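N-acetyltransferase (Staphylococcus aureus subsp. aureus, PDB 4LUA) is probably a GNAT-family N-acetyltransferase, expected to move an acetyl group from acetyl-CoA to an amine whose identity is not established. Local coordinates at residues 128-133 / 156-161; 87-92 / 97-102; 29-32 / 36-39; 72-75 / 81-84; 105-110 / 160-165. One frame throughout, in Å; residues are numbered along the deposited sequence.

Interaction 1: residues 128-133 / 156-161; sequences GAKVFY and DEHWLF
K130 and Y133, one helical turn apart on helix 127-135, face H158 and L160 on strand 153-163, a helix-on-sheet layer of the GNAT fold. The two elements run almost parallel, 11° between their segment axes, at a closest axis approach of 10.4 Å. K130 carries the outer half of the contact. Its CB points at the strand, and CG, anti to the backbone N (chi1 -165°), passes L160 CD2 at 4.3 Å. CD then comes 3.8 Å from H158 ND1. A bend at chi3 (110°) turns the last part of the chain across the histidine, bringing NZ over one face of the imidazole, 4.0 Å from CE1. The approach leaves NZ too far from ND1 for a bond. H158 also meets the ring of F143, on the adjacent strand.

The inner half is apolar. The Y133 ring leads away from strand 153-163, its OH bonding weakly to T120 OG1 of strand 117-123, and F132 CE1 lies over the centre of one face. What remains for the strand is the root of the side chain: Y133 CB rests on the L160 methyl CD2 at 3.8 Å.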
# COMPACT_ATOMS: atom_id res chain seq x y z
N GLY A 128 5.71 -13.60 3.18
CA GLY A 128 6.72 -12.60 2.90
C GLY A 128 6.27 -11.21 3.32
O GLY A 128 7.03 -10.41 3.93
N ALA A 129 5.02 -10.86 2.94
CA ALA A 129 4.52 -9.53 3.27
C ALA A 129 4.27 -9.41 4.78
O ALA A 129 4.53 -8.32 5.37
CB ALA A 129 3.21 -9.25 2.48
N LYS A 130 3.79 -10.49 5.42
CA LYS A 130 3.52 -10.41 6.87
C LYS A 130 4.84 -10.21 7.64
O LYS A 130 4.92 -9.36 8.54
CB LYS A 130 2.79 -11.69 7.34
CG LYS A 130 2.15 -11.55 8.74
CD LYS A 130 1.19 -12.73 9.06
CE LYS A 130 1.77 -13.65 10.15
NZ LYS A 130 1.28 -15.09 9.96
N VAL A 131 5.91 -10.97 7.29
CA VAL A 131 7.19 -10.78 7.96
C VAL A 131 7.80 -9.39 7.71
O VAL A 131 8.37 -8.78 8.62
CB VAL A 131 8.17 -11.91 7.53
CG1 VAL A 131 9.62 -11.56 7.93
CG2 VAL A 131 7.71 -13.20 8.20
N PHE A 132 7.62 -8.89 6.48
CA PHE A 132 8.09 -7.56 6.14
C PHE A 132 7.41 -6.52 7.08
O PHE A 132 8.09 -5.66 7.66
CB PHE A 132 7.74 -7.31 4.66
CG PHE A 132 7.78 -5.87 4.27
CD1 PHE A 132 6.61 -5.05 4.38
CD2 PHE A 132 8.95 -5.32 3.72
CE1 PHE A 132 6.69 -3.68 3.99
CE2 PHE A 132 8.97 -3.98 3.28
CZ PHE A 132 7.87 -3.17 3.47
N TYR A 133 6.09 -6.64 7.24
CA TYR A 133 5.41 -5.66 8.08
C TYR A 133 5.70 -5.83 9.54
O TYR A 133 5.81 -4.84 10.29
CB TYR A 133 3.88 -5.77 7.87
CG TYR A 133 3.40 -4.80 6.81
CD1 TYR A 133 3.23 -3.47 7.16
CD2 TYR A 133 3.05 -5.22 5.52
CE1 TYR A 133 2.77 -2.54 6.25
CE2 TYR A 133 2.58 -4.27 4.60
CZ TYR A 133 2.43 -2.96 5.02
OH TYR A 133 1.91 -2.04 4.13
N ASP A 156 -8.88 -14.96 2.19
CA ASP A 156 -8.81 -14.60 3.61
C ASP A 156 -7.61 -13.66 3.84
O ASP A 156 -6.62 -13.71 3.11
CB ASP A 156 -8.55 -15.86 4.44
CG ASP A 156 -9.58 -16.93 4.26
OD1 ASP A 156 -10.73 -16.61 3.85
OD2 ASP A 156 -9.22 -18.12 4.51
N GLU A 157 -7.71 -12.77 4.82
CA GLU A 157 -6.61 -11.85 5.09
C GLU A 157 -6.28 -11.76 6.56
O GLU A 157 -7.20 -11.84 7.42
CB GLU A 157 -6.96 -10.45 4.63
CG GLU A 157 -7.05 -10.36 3.11
CD GLU A 157 -7.21 -8.98 2.66
OE1 GLU A 157 -8.23 -8.31 2.99
OE2 GLU A 157 -6.29 -8.52 1.95
N HIS A 158 -5.01 -11.53 6.84
CA HIS A 158 -4.58 -11.07 8.17
C HIS A 158 -4.69 -9.56 8.18
O HIS A 158 -4.41 -8.86 7.19
CB HIS A 158 -3.14 -11.47 8.51
CG HIS A 158 -3.00 -12.93 8.75
ND1 HIS A 158 -2.32 -13.76 7.87
CD2 HIS A 158 -3.52 -13.73 9.71
CE1 HIS A 158 -2.40 -15.01 8.31
NE2 HIS A 158 -3.17 -15.03 9.40
N TRP A 159 -5.08 -9.01 9.34
CA TRP A 159 -5.06 -7.57 9.52
C TRP A 159 -3.96 -7.28 10.54
O TRP A 159 -3.86 -7.95 11.55
CB TRP A 159 -6.40 -7.12 10.14
CG TRP A 159 -7.46 -7.03 9.10
CD1 TRP A 159 -8.42 -7.99 8.76
CD2 TRP A 159 -7.65 -5.92 8.21
NE1 TRP A 159 -9.20 -7.49 7.72
CE2 TRP A 159 -8.75 -6.25 7.36
CE3 TRP A 159 -7.01 -4.68 8.05
CZ2 TRP A 159 -9.22 -5.35 6.36
CZ3 TRP A 159 -7.48 -3.80 7.08
CH2 TRP A 159 -8.57 -4.16 6.24
N LEU A 160 -3.12 -6.28 10.25
CA LEU A 160 -2.07 -5.85 11.17
C LEU A 160 -2.25 -4.37 11.44
O LEU A 160 -2.81 -3.66 10.61
CB LEU A 160 -0.69 -6.05 10.49
CG LEU A 160 -0.18 -7.52 10.46
CD1 LEU A 160 -0.93 -8.35 9.41
CD2 LEU A 160 1.37 -7.54 10.10
N PHE A 161 -1.70 -3.91 12.54
CA PHE A 161 -1.80 -2.49 12.86
C PHE A 161 -0.46 -1.98 13.37
O PHE A 161 0.35 -2.74 13.94
CB PHE A 161 -2.89 -2.23 13.92
CG PHE A 161 -2.51 -2.71 15.30
CD1 PHE A 161 -1.81 -1.90 16.20
CD2 PHE A 161 -2.86 -4.01 15.69
CE1 PHE A 161 -1.45 -2.39 17.49
CE2 PHE A 161 -2.53 -4.50 16.98
CZ PHE A 161 -1.82 -3.68 17.87

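Interaction 2: residues 87-92 / 97-102; sequences KYNFVT and SINSEL
N89 and N99 approach from opposite directions, their side-chain amides nearly coplanar and edge to edge, and are joined by a pair of hydrogen bonds. N99 ND2 donates to N89 OD1 at 2.9 Å, arriving in the carbonyl plane on a lone pair, with an N-H...O angle of 161°. In return N89 ND2 donates to N99 OD1, also at 2.9 Å; this donor is tilted out of the carbonyl plane. With the planes 24° apart both bonds can form at once, and the pair of bonds limits rotation of either amide. N89 reaches across because its CG lies anti to the backbone N (chi1 -178°). Its ND2 has a second acceptor, T69 O on the neighbouring strand, so both of its hydrogens are engaged and the buried amide is held from two sides.

The segments belong to strand 83-91 and helix 96-112, the consecutive strand and helix at the centre of the GNAT fold. In relatives the turn joining them commonly cradles the pyrophosphate of acetyl-CoA.

Methyl groups pack round the amide pair. V91 CG2 presses on N99 OD1 at 3.3 Å and lies 3.5 Å from N99 CG. Farther along the helix, L102 CD2 lies 4.0 Å from N89 ND2. The other valine methyl, CG1, makes an apolar contact with I98 CG2 at 4.4 Å. The cluster continues onto strand 65-75, where A68 touches V91 and I98, and A70 touches N89 and L102.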
# COMPACT_ATOMS: atom_id res chain seq x y z
N LYS A 87 -3.03 0.93 1.30
CA LYS A 87 -3.64 0.26 0.14
C LYS A 87 -2.79 0.50 -1.09
O LYS A 87 -1.94 1.41 -1.14
CB LYS A 87 -5.08 0.86 -0.12
CG LYS A 87 -6.01 0.37 0.97
CD LYS A 87 -7.44 0.75 0.70
CE LYS A 87 -8.25 -0.40 0.16
NZ LYS A 87 -9.53 0.10 -0.44
N TYR A 88 -3.10 -0.27 -2.14
CA TYR A 88 -2.55 -0.01 -3.49
C TYR A 88 -1.03 0.11 -3.46
O TYR A 88 -0.44 1.05 -4.00
CB TYR A 88 -3.18 1.26 -4.10
CG TYR A 88 -4.70 1.19 -4.03
CD1 TYR A 88 -5.39 0.09 -4.51
CD2 TYR A 88 -5.42 2.23 -3.45
CE1 TYR A 88 -6.80 0.03 -4.42
CE2 TYR A 88 -6.80 2.17 -3.36
CZ TYR A 88 -7.46 1.06 -3.83
OH TYR A 88 -8.85 1.01 -3.75
N ASN A 89 -0.39 -0.90 -2.87
CA ASN A 89 1.08 -0.89 -2.71
C ASN A 89 1.65 -1.75 -3.82
O ASN A 89 1.56 -2.99 -3.78
CB ASN A 89 1.38 -1.44 -1.32
CG ASN A 89 2.89 -1.47 -0.94
OD1 ASN A 89 3.28 -2.27 -0.08
ND2 ASN A 89 3.75 -0.67 -1.60
N PHE A 90 2.18 -1.09 -4.86
CA PHE A 90 2.82 -1.82 -5.97
C PHE A 90 4.27 -1.41 -6.02
O PHE A 90 4.58 -0.21 -6.06
CB PHE A 90 2.13 -1.41 -7.31
CG PHE A 90 0.69 -1.85 -7.39
CD1 PHE A 90 0.33 -3.07 -7.93
CD2 PHE A 90 -0.30 -0.99 -6.91
CE1 PHE A 90 -1.02 -3.48 -7.99
CE2 PHE A 90 -1.65 -1.39 -6.97
CZ PHE A 90 -2.02 -2.62 -7.51
N VAL A 91 5.16 -2.41 -6.00
CA VAL A 91 6.60 -2.11 -5.89
C VAL A 91 7.32 -2.89 -6.98
O VAL A 91 7.14 -4.11 -7.07
CB VAL A 91 7.14 -2.65 -4.56
CG1 VAL A 91 8.60 -2.23 -4.40
CG2 VAL A 91 6.26 -2.24 -3.42
N THR A 92 8.11 -2.22 -7.84
CA THR A 92 8.87 -2.92 -8.87
C THR A 92 9.72 -4.02 -8.21
O THR A 92 10.39 -3.77 -7.23
CB THR A 92 9.74 -1.93 -9.66
OG1 THR A 92 8.85 -1.01 -10.32
CG2 THR A 92 10.53 -2.71 -10.75
N SER A 97 13.77 -3.47 0.12
CA SER A 97 14.54 -2.31 0.57
C SER A 97 13.78 -1.03 0.23
O SER A 97 13.56 -0.12 1.08
CB SER A 97 15.90 -2.29 -0.11
OG SER A 97 16.72 -1.37 0.59
N ILE A 98 13.32 -0.98 -1.02
CA ILE A 98 12.52 0.16 -1.48
C ILE A 98 11.21 0.25 -0.67
O ILE A 98 10.81 1.32 -0.17
CB ILE A 98 12.13 0.02 -3.00
CG1 ILE A 98 13.36 -0.04 -3.89
CG2 ILE A 98 11.20 1.19 -3.46
CD1 ILE A 98 14.13 1.13 -3.79
N ASN A 99 10.50 -0.88 -0.54
CA ASN A 99 9.23 -0.80 0.14
C ASN A 99 9.40 -0.47 1.61
O ASN A 99 8.52 0.17 2.20
CB ASN A 99 8.37 -2.10 -0.04
CG ASN A 99 6.88 -1.80 -0.04
OD1 ASN A 99 6.47 -0.73 -0.51
ND2 ASN A 99 6.07 -2.74 0.48
N SER A 100 10.48 -0.92 2.25
CA SER A 100 10.68 -0.59 3.68
C SER A 100 10.88 0.90 3.80
O SER A 100 10.36 1.50 4.77
CB SER A 100 11.91 -1.31 4.27
OG SER A 100 11.60 -2.68 4.45
N GLU A 101 11.61 1.51 2.85
CA GLU A 101 11.78 2.98 2.91
C GLU A 101 10.41 3.65 2.75
O GLU A 101 10.04 4.60 3.49
CB GLU A 101 12.75 3.48 1.84
CG GLU A 101 14.20 3.43 2.27
CD GLU A 101 15.13 3.93 1.15
OE1 GLU A 101 14.70 4.82 0.38
OE2 GLU A 101 16.27 3.41 1.05
N LEU A 102 9.58 3.11 1.84
CA LEU A 102 8.25 3.68 1.61
C LEU A 102 7.31 3.55 2.83
O LEU A 102 6.67 4.53 3.27
CB LEU A 102 7.61 3.03 0.35
CG LEU A 102 6.20 3.52 0.03
CD1 LEU A 102 6.09 5.06 -0.19
CD2 LEU A 102 5.78 2.81 -1.25

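Interaction 3: residues 29-32 / 36-39; sequences FTQD and SQTM
The side chains of Q31 and Q37 cross at about a right angle, with their amide planes 70° apart. Q31 NE2 stands above one face of the Q37 amide, 3.3 Å from Q37 CD, and makes a weak hydrogen bond to Q37 OE1 at 2.9 Å. The donor stands above the acceptor's plane rather than in it, and the bond is also bent at the hydrogen, both in keeping with a weak bond. The other end of the Q31 amide is better used. OE1 accepts the backbone N-H of Q37 at 2.9 Å, with an N-H...O angle of 161°, and the donor lies nearly along the C=O axis. S36 CA also sits close to this oxygen, 3.4 Å away. One glutamine amide thus grips the following segment twice, once by its main chain and once by its side chain. Q31 can span the gap because its chain is extended beyond CG, whereas Q37 is bent at chi2 (-146°), which brings its amide back beside that of Q31.

A third bond joins S36 OG to D32 O at 3.1 Å, in the carbonyl plane. The same hydroxyl also binds the backbone N of E28. D32 OD2 takes the backbone N-H groups of H34 and Y35, so the turn between the segments is held from within.

Both segments lie in the loop between helices 15-25 and 41-48; in many GNAT enzymes the corresponding loop borders the acceptor-substrate site. Here Q31 rests on I148 and I150 of strand 139-150, Q37 touches I148 and Y88, and F29 meets F132 of helix 127-135 edge-to-face.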
# COMPACT_ATOMS: atom_id res chain seq x y z
N PHE A 29 1.69 -5.76 -3.39
CA PHE A 29 2.65 -6.40 -2.45
C PHE A 29 2.01 -7.27 -1.36
O PHE A 29 2.66 -8.23 -0.92
CB PHE A 29 3.42 -5.22 -1.79
CG PHE A 29 4.53 -5.67 -0.86
CD1 PHE A 29 5.78 -5.95 -1.37
CD2 PHE A 29 4.28 -5.75 0.50
CE1 PHE A 29 6.84 -6.34 -0.47
CE2 PHE A 29 5.32 -6.16 1.37
CZ PHE A 29 6.56 -6.43 0.87
N THR A 30 0.80 -6.94 -0.93
CA THR A 30 0.13 -7.73 0.11
C THR A 30 -0.87 -8.70 -0.42
O THR A 30 -1.51 -9.39 0.39
CB THR A 30 -0.64 -6.80 1.11
OG1 THR A 30 -1.70 -6.07 0.45
CG2 THR A 30 0.35 -5.78 1.70
N GLN A 31 -1.03 -8.81 -1.75
CA GLN A 31 -2.02 -9.73 -2.30
C GLN A 31 -1.34 -10.94 -2.92
O GLN A 31 -0.28 -11.37 -2.44
CB GLN A 31 -2.94 -9.01 -3.28
CG GLN A 31 -3.63 -7.87 -2.55
CD GLN A 31 -4.54 -7.01 -3.41
OE1 GLN A 31 -4.64 -7.12 -4.66
NE2 GLN A 31 -5.22 -6.07 -2.72
N ASP A 32 -1.94 -11.57 -3.93
CA ASP A 32 -1.38 -12.82 -4.41
C ASP A 32 -0.56 -12.63 -5.69
O ASP A 32 -0.77 -11.70 -6.47
CB ASP A 32 -2.57 -13.79 -4.66
CG ASP A 32 -2.14 -15.13 -5.21
OD1 ASP A 32 -1.63 -15.95 -4.38
OD2 ASP A 32 -2.34 -15.44 -6.44
N SER A 36 -4.31 -10.27 -8.08
CA SER A 36 -4.19 -8.93 -7.47
C SER A 36 -5.24 -8.05 -8.11
O SER A 36 -5.61 -8.23 -9.27
CB SER A 36 -2.80 -8.26 -7.65
OG SER A 36 -1.88 -8.83 -6.76
N GLN A 37 -5.72 -7.08 -7.34
CA GLN A 37 -6.85 -6.31 -7.84
C GLN A 37 -6.35 -5.38 -8.94
O GLN A 37 -5.22 -4.83 -8.88
CB GLN A 37 -7.57 -5.54 -6.72
CG GLN A 37 -6.79 -4.35 -6.17
CD GLN A 37 -7.03 -4.14 -4.66
OE1 GLN A 37 -6.15 -3.64 -3.94
NE2 GLN A 37 -8.23 -4.53 -4.18
N THR A 38 -7.19 -5.24 -9.96
CA THR A 38 -6.89 -4.39 -11.08
C THR A 38 -7.27 -2.93 -10.81
O THR A 38 -8.23 -2.64 -10.08
CB THR A 38 -7.60 -4.94 -12.31
OG1 THR A 38 -6.75 -5.93 -12.88
CG2 THR A 38 -7.89 -3.86 -13.35
N MET A 39 -6.47 -2.03 -11.36
CA MET A 39 -6.60 -0.62 -11.09
C MET A 39 -7.27 0.02 -12.31
O MET A 39 -6.65 0.22 -13.36
CB MET A 39 -5.20 -0.03 -10.83
CG MET A 39 -4.41 -0.81 -9.77
SD MET A 39 -5.13 -0.44 -8.18
CE MET A 39 -4.66 1.24 -8.14

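Interaction 4: residues 72-75 / 81-84; sequences LEQI and EHKS
Q74 and H82 cross obliquely above the strand ends, the glutamine amide nearly coplanar with the imidazole (24° between planes). Q74 NE2 lies at the ring edge, directed at H82 ND1. Their modelled separation is too short for an ordinary bond, and H82 is poorly ordered, so the detail is doubtful even though the edge-on orientation suits an N-H...N interaction. The bend of the Q74 chain at chi2 (138°) leaves CG 3.5 Å from S84 OG. That hydroxyl is buried here without any polar partner in the model.

Q74 and S84 form an antiparallel non-hydrogen-bonded pair, CA to CA 4.4 Å, with their side chains on one face of the sheet. L72 CD1 packs against S84 CB at 3.8 Å. On the other face I75 and K83 stand side by side as the hydrogen-bonded pair: I75 N to K83 O is 2.8 Å and K83 N to I75 O is 3.2 Å. S84 CA adds a CH...O contact to E73 O at 3.3 Å.

S84 also shares a backbone hydrogen bond with L119 of strand 117-123. The contact is the turn end of an antiparallel beta hairpin formed by strands 65-75 and 83-91, and the S84-L119 bond lies where the two sheets of the GNAT fold meet.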
# COMPACT_ATOMS: atom_id res chain seq x y z
N LEU A 72 -2.49 5.97 1.40
CA LEU A 72 -2.98 5.97 2.75
C LEU A 72 -4.40 6.51 2.61
O LEU A 72 -4.62 7.69 2.27
CB LEU A 72 -2.06 6.89 3.57
CG LEU A 72 -2.37 7.03 5.04
CD1 LEU A 72 -2.40 5.64 5.71
CD2 LEU A 72 -1.34 7.97 5.72
N GLU A 73 -5.37 5.64 2.92
CA GLU A 73 -6.78 6.00 2.74
C GLU A 73 -7.38 6.17 4.13
O GLU A 73 -7.26 5.29 4.99
CB GLU A 73 -7.52 4.90 1.94
CG GLU A 73 -9.04 5.19 1.82
CD GLU A 73 -9.83 4.13 1.05
OE1 GLU A 73 -11.04 4.35 0.80
OE2 GLU A 73 -9.26 3.07 0.72
N GLN A 74 -8.01 7.31 4.38
CA GLN A 74 -8.74 7.47 5.62
C GLN A 74 -10.20 7.02 5.39
O GLN A 74 -10.92 7.60 4.54
CB GLN A 74 -8.70 8.95 6.08
CG GLN A 74 -8.54 9.16 7.59
CD GLN A 74 -7.55 10.29 7.94
OE1 GLN A 74 -6.82 10.79 7.08
NE2 GLN A 74 -7.52 10.68 9.22
N ILE A 75 -10.64 6.05 6.17
CA ILE A 75 -12.03 5.63 6.20
C ILE A 75 -12.81 6.55 7.14
O ILE A 75 -12.53 6.55 8.35
CB ILE A 75 -12.20 4.22 6.77
CG1 ILE A 75 -11.41 3.21 5.95
CG2 ILE A 75 -13.66 3.88 6.80
CD1 ILE A 75 -11.59 3.39 4.45
N GLU A 81 -15.60 9.36 13.37
CA GLU A 81 -14.32 8.71 13.62
C GLU A 81 -13.67 8.26 12.33
O GLU A 81 -14.31 8.17 11.28
CB GLU A 81 -14.49 7.53 14.57
CG GLU A 81 -15.70 6.67 14.28
CD GLU A 81 -16.99 7.31 14.75
OE1 GLU A 81 -17.85 7.59 13.90
OE2 GLU A 81 -17.13 7.54 15.96
N HIS A 82 -12.38 7.96 12.41
CA HIS A 82 -11.61 7.60 11.22
C HIS A 82 -10.60 6.49 11.51
O HIS A 82 -10.12 6.34 12.63
CB HIS A 82 -10.87 8.83 10.70
CG HIS A 82 -9.81 9.32 11.64
ND1 HIS A 82 -8.67 9.95 11.20
CD2 HIS A 82 -9.72 9.26 12.98
CE1 HIS A 82 -7.92 10.27 12.24
NE2 HIS A 82 -8.53 9.85 13.34
N LYS A 83 -10.29 5.73 10.47
CA LYS A 83 -9.22 4.75 10.50
C LYS A 83 -8.40 5.03 9.26
O LYS A 83 -8.93 5.49 8.26
CB LYS A 83 -9.79 3.34 10.42
CG LYS A 83 -10.63 2.92 11.61
CD LYS A 83 -9.76 2.59 12.81
CE LYS A 83 -10.58 1.97 13.92
NZ LYS A 83 -9.75 1.74 15.14
N SER A 84 -7.10 4.74 9.30
CA SER A 84 -6.29 4.85 8.11
C SER A 84 -5.71 3.51 7.64
O SER A 84 -5.19 2.82 8.43
CB SER A 84 -5.19 5.85 8.33
OG SER A 84 -5.71 7.14 8.13

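Interaction 5: residues 105-110 / 160-165; sequences FIINYA and LFYDLI
I107 and A110, on the inner side of helix 96-112, pack against Y162 near the end of strand 153-163 and L164 just past it, a helix-against-sheet contact in the C-terminal half of the GNAT fold. The central element is the Y162 ring, which I107 meets at about a right angle. I107 CG2 lies over one face, 4.0 Å from the ring centroid and 25° off its normal, a CH-pi contact displaced toward the hydroxyl-bearing rim; its nearest ring atom is CE1 at 3.7 Å. The other branch of the isoleucine ends in CD1, which lies on the same side, beyond the rim, 3.8 Å from Y162 CE2. Y162 offers that face because its CG is anti to the backbone N (chi1 -174°), which carries the ring out from the strand toward the helix. The ring also meets F138 edge-to-face, and R111 touches it from the next turn of the helix.

Beyond the tyrosine the strand gives way to loop, and L164 takes over. Its two methyls reach different parts of the helix. CD2 lies 3.8 Å from the I107 carbonyl oxygen and 4.2 Å from I107 CG2, so it fits against both backbone and side chain. Y115, in the loop after the helix, touches A110 and L164 and closes the apolar cluster at this end. The remaining branch of L164 meets the small alanine, CD1 to A110 CB at 3.7 Å.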
# COMPACT_ATOMS: atom_id res chain seq x y z
N PHE A 105 8.41 5.68 5.69
CA PHE A 105 7.95 7.03 5.45
C PHE A 105 6.48 7.20 5.80
O PHE A 105 6.14 8.21 6.44
CB PHE A 105 8.25 7.46 3.98
CG PHE A 105 7.36 8.57 3.52
CD1 PHE A 105 7.67 9.89 3.74
CD2 PHE A 105 6.14 8.24 2.92
CE1 PHE A 105 6.80 10.93 3.34
CE2 PHE A 105 5.25 9.20 2.62
CZ PHE A 105 5.56 10.57 2.83
N ILE A 106 5.62 6.26 5.38
CA ILE A 106 4.20 6.36 5.71
C ILE A 106 3.96 6.39 7.23
O ILE A 106 3.13 7.21 7.71
CB ILE A 106 3.38 5.27 4.98
CG1 ILE A 106 3.41 5.58 3.51
CG2 ILE A 106 1.95 5.24 5.56
CD1 ILE A 106 2.68 4.54 2.63
N ILE A 107 4.67 5.56 7.99
CA ILE A 107 4.56 5.61 9.45
C ILE A 107 4.88 7.00 9.96
O ILE A 107 4.13 7.60 10.79
CB ILE A 107 5.50 4.60 10.13
CG1 ILE A 107 5.03 3.17 9.86
CG2 ILE A 107 5.54 4.82 11.63
CD1 ILE A 107 6.16 2.07 10.08
N ASN A 108 6.01 7.60 9.48
CA ASN A 108 6.28 8.97 9.96
C ASN A 108 5.29 10.04 9.49
O ASN A 108 4.97 10.95 10.22
CB ASN A 108 7.72 9.41 9.57
CG ASN A 108 8.76 8.69 10.37
OD1 ASN A 108 8.77 8.78 11.60
ND2 ASN A 108 9.64 7.93 9.69
N TYR A 109 4.84 9.93 8.24
CA TYR A 109 3.84 10.85 7.73
C TYR A 109 2.60 10.80 8.62
O TYR A 109 2.02 11.83 9.02
CB TYR A 109 3.53 10.49 6.27
CG TYR A 109 2.40 11.32 5.72
CD1 TYR A 109 2.67 12.50 5.03
CD2 TYR A 109 1.08 10.90 5.91
CE1 TYR A 109 1.61 13.29 4.57
CE2 TYR A 109 0.02 11.66 5.46
CZ TYR A 109 0.30 12.86 4.79
OH TYR A 109 -0.73 13.66 4.30
N ALA A 110 2.17 9.59 8.92
CA ALA A 110 0.98 9.41 9.74
C ALA A 110 1.16 9.97 11.15
O ALA A 110 0.26 10.66 11.70
CB ALA A 110 0.65 7.94 9.80
N LEU A 160 -3.12 -6.28 10.25
CA LEU A 160 -2.07 -5.85 11.17
C LEU A 160 -2.25 -4.37 11.44
O LEU A 160 -2.81 -3.66 10.61
CB LEU A 160 -0.69 -6.05 10.49
CG LEU A 160 -0.18 -7.52 10.46
CD1 LEU A 160 -0.93 -8.35 9.41
CD2 LEU A 160 1.37 -7.54 10.10
N PHE A 161 -1.70 -3.91 12.54
CA PHE A 161 -1.80 -2.49 12.86
C PHE A 161 -0.46 -1.98 13.37
O PHE A 161 0.35 -2.74 13.94
CB PHE A 161 -2.89 -2.23 13.92
CG PHE A 161 -2.51 -2.71 15.30
CD1 PHE A 161 -1.81 -1.90 16.20
CD2 PHE A 161 -2.86 -4.01 15.69
CE1 PHE A 161 -1.45 -2.39 17.49
CE2 PHE A 161 -2.53 -4.50 16.98
CZ PHE A 161 -1.82 -3.68 17.87
N TYR A 162 -0.28 -0.65 13.26
CA TYR A 162 0.87 -0.00 13.90
C TYR A 162 0.30 1.04 14.85
O TYR A 162 -0.49 1.92 14.44
CB TYR A 162 1.75 0.68 12.81
CG TYR A 162 3.02 1.25 13.37
CD1 TYR A 162 3.02 2.45 14.03
CD2 TYR A 162 4.24 0.59 13.18
CE1 TYR A 162 4.19 2.97 14.57
CE2 TYR A 162 5.42 1.09 13.71
CZ TYR A 162 5.38 2.28 14.40
OH TYR A 162 6.53 2.85 14.95
N ASP A 163 0.80 0.95 16.08
CA ASP A 163 0.35 1.76 17.20
C ASP A 163 1.01 3.11 17.12
O ASP A 163 2.19 3.23 17.53
CB ASP A 163 0.73 1.06 18.51
CG ASP A 163 0.29 1.83 19.73
OD1 ASP A 163 0.40 1.25 20.83
OD2 ASP A 163 -0.15 3.00 19.60
N LEU A 164 0.28 4.15 16.69
CA LEU A 164 0.88 5.50 16.58
C LEU A 164 0.72 6.35 17.79
O LEU A 164 1.29 7.45 17.85
CB LEU A 164 0.29 6.28 15.40
CG LEU A 164 0.64 5.79 14.00
CD1 LEU A 164 -0.32 6.37 12.95
CD2 LEU A 164 2.10 6.16 13.69
N ILE A 165 -0.06 5.86 18.74
CA ILE A 165 -0.30 6.56 19.98
C ILE A 165 0.94 6.47 20.86
O ILE A 165 1.37 7.47 21.50
CB ILE A 165 -1.55 5.96 20.65
CG1 ILE A 165 -2.81 6.55 19.97
CG2 ILE A 165 -1.55 6.20 22.18
CD1 ILE A 165 -3.96 5.60 19.82

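How the interactions relate
Interactions 2 and 5 are buried and share helix 96-112, but differ in chemistry: paired amides join its N-terminal part to strand 83-91, whereas van der Waals contacts join its C-terminal part to the end of strand 153-163 and the loop after it. Interaction 1 uses that strand farther back and is polar only toward its outer side. Interaction 4, nearest the surface, is a main-chain hairpin contact; its strand 83-91 continues into interaction 2, and the E73-K87 salt bridge ties the two. Interaction 3 is a loop held by hydrogen bonds of a glutamine amide and a serine hydroxyl. F29 packs on both N99 and F132, bringing interactions 1, 2 and 3 together; L72 touches Y109 between interactions 4 and 5.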